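Local coordinates for hemolysin-related protein (Vibrio cholerae serotype O1, PDB 6MLT), which is a secreted biofilm matrix protein that binds calcium and sodium and probably helps biofilms adhere through its carbohydrate-binding lectin domain, at residues 470-481 / 518-526. Numbering follows the deposited sequence.
Sequences DLNSGKIGVSAY and GTLWEYPVV
Val526 sets CG1 almost straight above the centre of one face of the Tyr481 ring, a CH-pi contact 3.6 Å from CG1 to the ring centroid; Tyr481 also pairs edge-to-face with Phe483, and its OH bonds to Arg567 O. The Trp521 indole carries Leu520 CB over one face, toward the rim, while Lys475 CD approaches CE3 obliquely at 3.9 Å. Tyr523, whose OH is held by Tyr576 O, receives Ser479 CB and Val478 O obliquely. Between the rings the chains run alongside each other, joining the innermost strands of two adjacent four-stranded antiparallel sheets, 478-481 and 525-527, as neighbouring blades of a beta-propeller. Gly477 N donates to Glu522 O, bent at 134°. With chi1 at 68°, Ser479 OG lies between its own N and C and donates to Pro524 O at 2.7 Å; one water joins Ser479 OG, Ala480 O and Val526 N. In the loops, Ser473 OG donates to Leu520 O and accepts from Lys475 N, an ST turn. Asn472 ND2 reaches Gly518 O almost straight (166°), with the oxygen near its amide plane. Glu522 OE1 takes Leu520 N on its syn lone pair, OE2 is hydrogen-bonded to Ser517 OG, and Ile476 CD1 packs against that carboxylate.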
ATOM      1  N   ASP A 470     -14.744 -19.563  10.724  1.00 34.10           N
ATOM      2  CA  ASP A 470     -15.641 -18.477  10.350  1.00 32.33           C
ATOM      3  C   ASP A 470     -16.813 -18.994   9.535  1.00 27.57           C
ATOM      4  O   ASP A 470     -17.278 -18.338   8.594  1.00 23.98           O
ATOM      5  CB  ASP A 470     -14.910 -17.380   9.588  1.00 34.70           C
ATOM      6  CG  ASP A 470     -15.703 -16.100   9.570  1.00 35.66           C
ATOM      7  OD1 ASP A 470     -16.315 -15.817  10.618  1.00 36.56           O
ATOM      8  OD2 ASP A 470     -15.731 -15.400   8.537  1.00 33.96           O
ATOM      9  N   LEU A 471     -17.335 -20.161   9.910  1.00 27.83           N
ATOM     10  CA  LEU A 471     -18.461 -20.741   9.182  1.00 33.98           C
ATOM     11  C   LEU A 471     -19.642 -19.784   9.089  1.00 33.04           C
ATOM     12  O   LEU A 471     -20.422 -19.860   8.135  1.00 35.09           O
ATOM     13  CB  LEU A 471     -18.916 -22.035   9.852  1.00 42.54           C
ATOM     14  CG  LEU A 471     -18.505 -23.317   9.141  1.00 54.88           C
ATOM     15  CD1 LEU A 471     -17.053 -23.619   9.438  1.00 57.62           C
ATOM     16  CD2 LEU A 471     -19.404 -24.466   9.559  1.00 63.68           C
ATOM     17  N   ASN A 472     -19.798 -18.895  10.070  1.00 32.07           N
ATOM     18  CA  ASN A 472     -20.967 -18.023  10.148  1.00 34.91           C
ATOM     19  C   ASN A 472     -20.957 -16.895   9.118  1.00 38.45           C
ATOM     20  O   ASN A 472     -21.998 -16.258   8.924  1.00 47.78           O
ATOM     21  CB  ASN A 472     -21.070 -17.407  11.549  1.00 34.52           C
ATOM     22  CG  ASN A 472     -22.400 -16.720  11.789  1.00 45.91           C
ATOM     23  OD1 ASN A 472     -23.458 -17.251  11.447  1.00 56.75           O
ATOM     24  ND2 ASN A 472     -22.353 -15.529  12.372  1.00 42.82           N
ATOM     25  N   SER A 473     -19.825 -16.611   8.474  1.00 31.88           N
ATOM     26  CA  SER A 473     -19.732 -15.432   7.616  1.00 27.65           C
ATOM     27  C   SER A 473     -18.934 -15.716   6.352  1.00 22.98           C
ATOM     28  O   SER A 473     -19.426 -15.502   5.239  1.00 21.73           O
ATOM     29  CB  SER A 473     -19.108 -14.271   8.395  1.00 33.38           C
ATOM     30  OG  SER A 473     -18.465 -13.322   7.550  1.00 33.65           O
ATOM     31  N   GLY A 474     -17.705 -16.199   6.513  1.00 20.50           N
ATOM     32  CA  GLY A 474     -16.817 -16.366   5.381  1.00 22.75           C
ATOM     33  C   GLY A 474     -16.278 -15.073   4.816  1.00 21.03           C
ATOM     34  O   GLY A 474     -15.711 -15.085   3.719  1.00 19.20           O
ATOM     35  N   LYS A 475     -16.440 -13.953   5.524  1.00 17.64           N
ATOM     36  CA  LYS A 475     -15.965 -12.662   5.044  1.00 17.65           C
ATOM     37  C   LYS A 475     -15.031 -11.957   6.018  1.00 16.03           C
ATOM     38  O   LYS A 475     -14.593 -10.838   5.728  1.00 16.17           O
ATOM     39  CB  LYS A 475     -17.154 -11.739   4.735  1.00 17.83           C
ATOM     40  CG  LYS A 475     -18.133 -12.293   3.696  1.00 20.67           C
ATOM     41  CD  LYS A 475     -19.192 -11.256   3.319  1.00 20.40           C
ATOM     42  CE  LYS A 475     -20.223 -11.805   2.344  1.00 21.95           C
ATOM     43  NZ  LYS A 475     -21.020 -12.918   2.929  1.00 26.14           N
ATOM     44  N   ILE A 476     -14.696 -12.583   7.150  1.00 17.74           N
ATOM     45  CA  ILE A 476     -14.009 -11.863   8.215  1.00 17.17           C
ATOM     46  C   ILE A 476     -12.695 -11.282   7.703  1.00 17.19           C
ATOM     47  O   ILE A 476     -12.020 -11.853   6.835  1.00 17.10           O
ATOM     48  CB  ILE A 476     -13.776 -12.770   9.437  1.00 18.37           C
ATOM     49  CG1 ILE A 476     -13.220 -11.969  10.625  1.00 18.54           C
ATOM     50  CG2 ILE A 476     -12.828 -13.925   9.095  1.00 18.50           C
ATOM     51  CD1 ILE A 476     -14.180 -10.904  11.174  1.00 18.47           C
ATOM     52  N   GLY A 477     -12.338 -10.123   8.239  1.00 17.77           N
ATOM     53  CA  GLY A 477     -11.190  -9.394   7.755  1.00 19.34           C
ATOM     54  C   GLY A 477      -9.893  -9.770   8.451  1.00 19.35           C
ATOM     55  O   GLY A 477      -9.871 -10.502   9.438  1.00 19.07           O
ATOM     56  N   VAL A 478      -8.809  -9.242   7.891  1.00 17.13           N
ATOM     57  CA  VAL A 478      -7.466  -9.357   8.438  1.00 18.36           C
ATOM     58  C   VAL A 478      -6.788  -8.008   8.247  1.00 16.28           C
ATOM     59  O   VAL A 478      -7.213  -7.184   7.433  1.00 17.16           O
ATOM     60  CB  VAL A 478      -6.646 -10.465   7.746  1.00 18.69           C
ATOM     61  CG1 VAL A 478      -7.275 -11.830   7.994  1.00 17.81           C
ATOM     62  CG2 VAL A 478      -6.539 -10.194   6.249  1.00 18.15           C
ATOM     63  N   SER A 479      -5.720  -7.786   9.010  1.00 18.28           N
ATOM     64  CA  SER A 479      -4.852  -6.634   8.803  1.00 16.08           C
ATOM     65  C   SER A 479      -3.421  -7.068   9.089  1.00 16.90           C
ATOM     66  O   SER A 479      -3.159  -8.226   9.422  1.00 17.24           O
ATOM     67  CB  SER A 479      -5.271  -5.448   9.679  1.00 18.57           C
ATOM     68  OG  SER A 479      -5.033  -5.724  11.043  1.00 18.65           O
ATOM     69  N   ALA A 480      -2.492  -6.125   8.957  1.00 16.95           N
ATOM     70  CA  ALA A 480      -1.071  -6.429   9.062  1.00 18.92           C
ATOM     71  C   ALA A 480      -0.381  -5.382   9.920  1.00 19.15           C
ATOM     72  O   ALA A 480      -0.766  -4.209   9.927  1.00 16.21           O
ATOM     73  CB  ALA A 480      -0.410  -6.474   7.683  1.00 19.38           C
ATOM     74  N   TYR A 481       0.654  -5.818  10.635  1.00 18.36           N
ATOM     75  CA  TYR A 481       1.494  -4.933  11.431  1.00 18.81           C
ATOM     76  C   TYR A 481       2.739  -5.700  11.867  1.00 19.25           C
ATOM     77  O   TYR A 481       2.681  -6.908  12.121  1.00 16.68           O
ATOM     78  CB  TYR A 481       0.747  -4.390  12.659  1.00 18.39           C
ATOM     79  CG  TYR A 481       1.658  -3.638  13.607  1.00 19.51           C
ATOM     80  CD1 TYR A 481       2.307  -2.477  13.198  1.00 19.37           C
ATOM     81  CD2 TYR A 481       1.891  -4.099  14.899  1.00 21.74           C
ATOM     82  CE1 TYR A 481       3.167  -1.795  14.049  1.00 19.50           C
ATOM     83  CE2 TYR A 481       2.748  -3.421  15.764  1.00 21.06           C
ATOM     84  CZ  TYR A 481       3.384  -2.274  15.329  1.00 19.96           C
ATOM     85  OH  TYR A 481       4.234  -1.594  16.173  1.00 20.22           O
ATOM     86  N   GLY A 518     -19.891 -12.502  15.991  1.00 17.39           N
ATOM     87  CA  GLY A 518     -20.592 -13.230  14.946  1.00 18.32           C
ATOM     88  C   GLY A 518     -19.843 -13.201  13.631  1.00 19.72           C
ATOM     89  O   GLY A 518     -20.008 -14.108  12.806  1.00 21.70           O
ATOM     90  N   THR A 519     -18.995 -12.189  13.450  1.00 17.63           N
ATOM     91  CA  THR A 519     -18.128 -11.912  12.307  1.00 19.49           C
ATOM     92  C   THR A 519     -18.921 -11.440  11.098  1.00 22.85           C
ATOM     93  O   THR A 519     -19.931 -12.035  10.702  1.00 18.43           O
ATOM     94  CB  THR A 519     -17.240 -13.108  11.914  1.00 21.38           C
ATOM     95  OG1 THR A 519     -18.026 -14.153  11.334  1.00 22.89           O
ATOM     96  CG2 THR A 519     -16.471 -13.632  13.124  1.00 20.08           C
ATOM     97  N   LEU A 520     -18.464 -10.318  10.545  1.00 18.35           N
ATOM     98  CA  LEU A 520     -18.857  -9.866   9.226  1.00 19.78           C
ATOM     99  C   LEU A 520     -17.570  -9.744   8.436  1.00 18.14           C
ATOM    100  O   LEU A 520     -17.006 -10.762   8.002  1.00 17.09           O
ATOM    101  CB  LEU A 520     -19.658  -8.563   9.326  1.00 17.60           C
ATOM    102  CG  LEU A 520     -21.062  -8.687   9.912  1.00 18.47           C
ATOM    103  CD1 LEU A 520     -21.611  -7.294  10.174  1.00 21.42           C
ATOM    104  CD2 LEU A 520     -21.964  -9.466   8.973  1.00 23.07           C
ATOM    105  N   TRP A 521     -17.029  -8.532   8.270  1.00 15.46           N
ATOM    106  CA  TRP A 521     -15.739  -8.355   7.614  1.00 14.47           C
ATOM    107  C   TRP A 521     -14.846  -7.380   8.381  1.00 16.04           C
ATOM    108  O   TRP A 521     -13.945  -6.777   7.786  1.00 16.29           O
ATOM    109  CB  TRP A 521     -15.941  -7.894   6.158  1.00 14.53           C
ATOM    110  CG  TRP A 521     -16.994  -6.848   6.023  1.00 13.97           C
ATOM    111  CD1 TRP A 521     -16.820  -5.494   6.059  1.00 13.87           C
ATOM    112  CD2 TRP A 521     -18.398  -7.068   5.849  1.00 16.33           C
ATOM    113  NE1 TRP A 521     -18.031  -4.859   5.915  1.00 14.68           N
ATOM    114  CE2 TRP A 521     -19.016  -5.801   5.795  1.00 14.72           C
ATOM    115  CE3 TRP A 521     -19.194  -8.212   5.742  1.00 17.22           C
ATOM    116  CZ2 TRP A 521     -20.387  -5.645   5.641  1.00 14.96           C
ATOM    117  CZ3 TRP A 521     -20.564  -8.054   5.585  1.00 18.22           C
ATOM    118  CH2 TRP A 521     -21.143  -6.780   5.533  1.00 15.91           C
ATOM    119  N   GLU A 522     -15.062  -7.224   9.686  1.00 16.99           N
ATOM    120  CA  GLU A 522     -14.231  -6.349  10.498  1.00 18.55           C
ATOM    121  C   GLU A 522     -12.829  -6.939  10.645  1.00 17.55           C
ATOM    122  O   GLU A 522     -12.596  -8.115  10.365  1.00 16.08           O
ATOM    123  CB  GLU A 522     -14.875  -6.136  11.872  1.00 19.01           C
ATOM    124  CG  GLU A 522     -14.770  -7.320  12.856  1.00 18.46           C
ATOM    125  CD  GLU A 522     -15.913  -8.349  12.770  1.00 23.07           C
ATOM    126  OE1 GLU A 522     -16.565  -8.493  11.704  1.00 18.15           O
ATOM    127  OE2 GLU A 522     -16.133  -9.041  13.796  1.00 21.18           O
ATOM    128  N   TYR A 523     -11.888  -6.105  11.084  1.00 17.25           N
ATOM    129  CA  TYR A 523     -10.551  -6.581  11.406  1.00 16.42           C
ATOM    130  C   TYR A 523     -10.003  -5.761  12.564  1.00 15.91           C
ATOM    131  O   TYR A 523     -10.493  -4.660  12.841  1.00 17.28           O
ATOM    132  CB  TYR A 523      -9.606  -6.506  10.193  1.00 16.03           C
ATOM    133  CG  TYR A 523      -9.587  -5.173   9.468  1.00 16.07           C
ATOM    134  CD1 TYR A 523      -8.975  -4.065  10.031  1.00 17.68           C
ATOM    135  CD2 TYR A 523     -10.171  -5.028   8.217  1.00 18.35           C
ATOM    136  CE1 TYR A 523      -8.959  -2.833   9.376  1.00 16.93           C
ATOM    137  CE2 TYR A 523     -10.151  -3.795   7.544  1.00 18.10           C
ATOM    138  CZ  TYR A 523      -9.540  -2.709   8.139  1.00 18.16           C
ATOM    139  OH  TYR A 523      -9.498  -1.490   7.498  1.00 16.57           O
ATOM    140  N   PRO A 524      -8.997  -6.270  13.268  1.00 18.60           N
ATOM    141  CA  PRO A 524      -8.330  -5.457  14.288  1.00 19.27           C
ATOM    142  C   PRO A 524      -7.420  -4.429  13.635  1.00 16.73           C
ATOM    143  O   PRO A 524      -6.960  -4.598  12.503  1.00 17.74           O
ATOM    144  CB  PRO A 524      -7.516  -6.478  15.099  1.00 18.64           C
ATOM    145  CG  PRO A 524      -7.920  -7.836  14.579  1.00 20.44           C
ATOM    146  CD  PRO A 524      -8.428  -7.621  13.193  1.00 18.65           C
ATOM    147  N   VAL A 525      -7.157  -3.354  14.374  1.00 16.93           N
ATOM    148  CA  VAL A 525      -6.355  -2.231  13.888  1.00 16.33           C
ATOM    149  C   VAL A 525      -5.248  -1.937  14.890  1.00 17.56           C
ATOM    150  O   VAL A 525      -5.499  -1.869  16.098  1.00 18.10           O
ATOM    151  CB  VAL A 525      -7.226  -0.978  13.671  1.00 19.39           C
ATOM    152  CG1 VAL A 525      -6.365   0.288  13.519  1.00 18.29           C
ATOM    153  CG2 VAL A 525      -8.129  -1.178  12.453  1.00 19.98           C
ATOM    154  N   VAL A 526      -4.034  -1.732  14.388  1.00 16.18           N
ATOM    155  CA  VAL A 526      -2.938  -1.202  15.191  1.00 16.28           C
ATOM    156  C   VAL A 526      -2.738   0.255  14.807  1.00 17.09           C
ATOM    157  O   VAL A 526      -2.640   0.589  13.617  1.00 17.37           O
ATOM    158  CB  VAL A 526      -1.646  -2.009  14.992  1.00 19.09           C
ATOM    159  CG1 VAL A 526      -0.475  -1.341  15.714  1.00 20.13           C
ATOM    160  CG2 VAL A 526      -1.836  -3.437  15.498  1.00 20.72           C
TER
HETATM  161  O   HOH W   1      -3.260  -3.390  11.811  1.00 23.75           O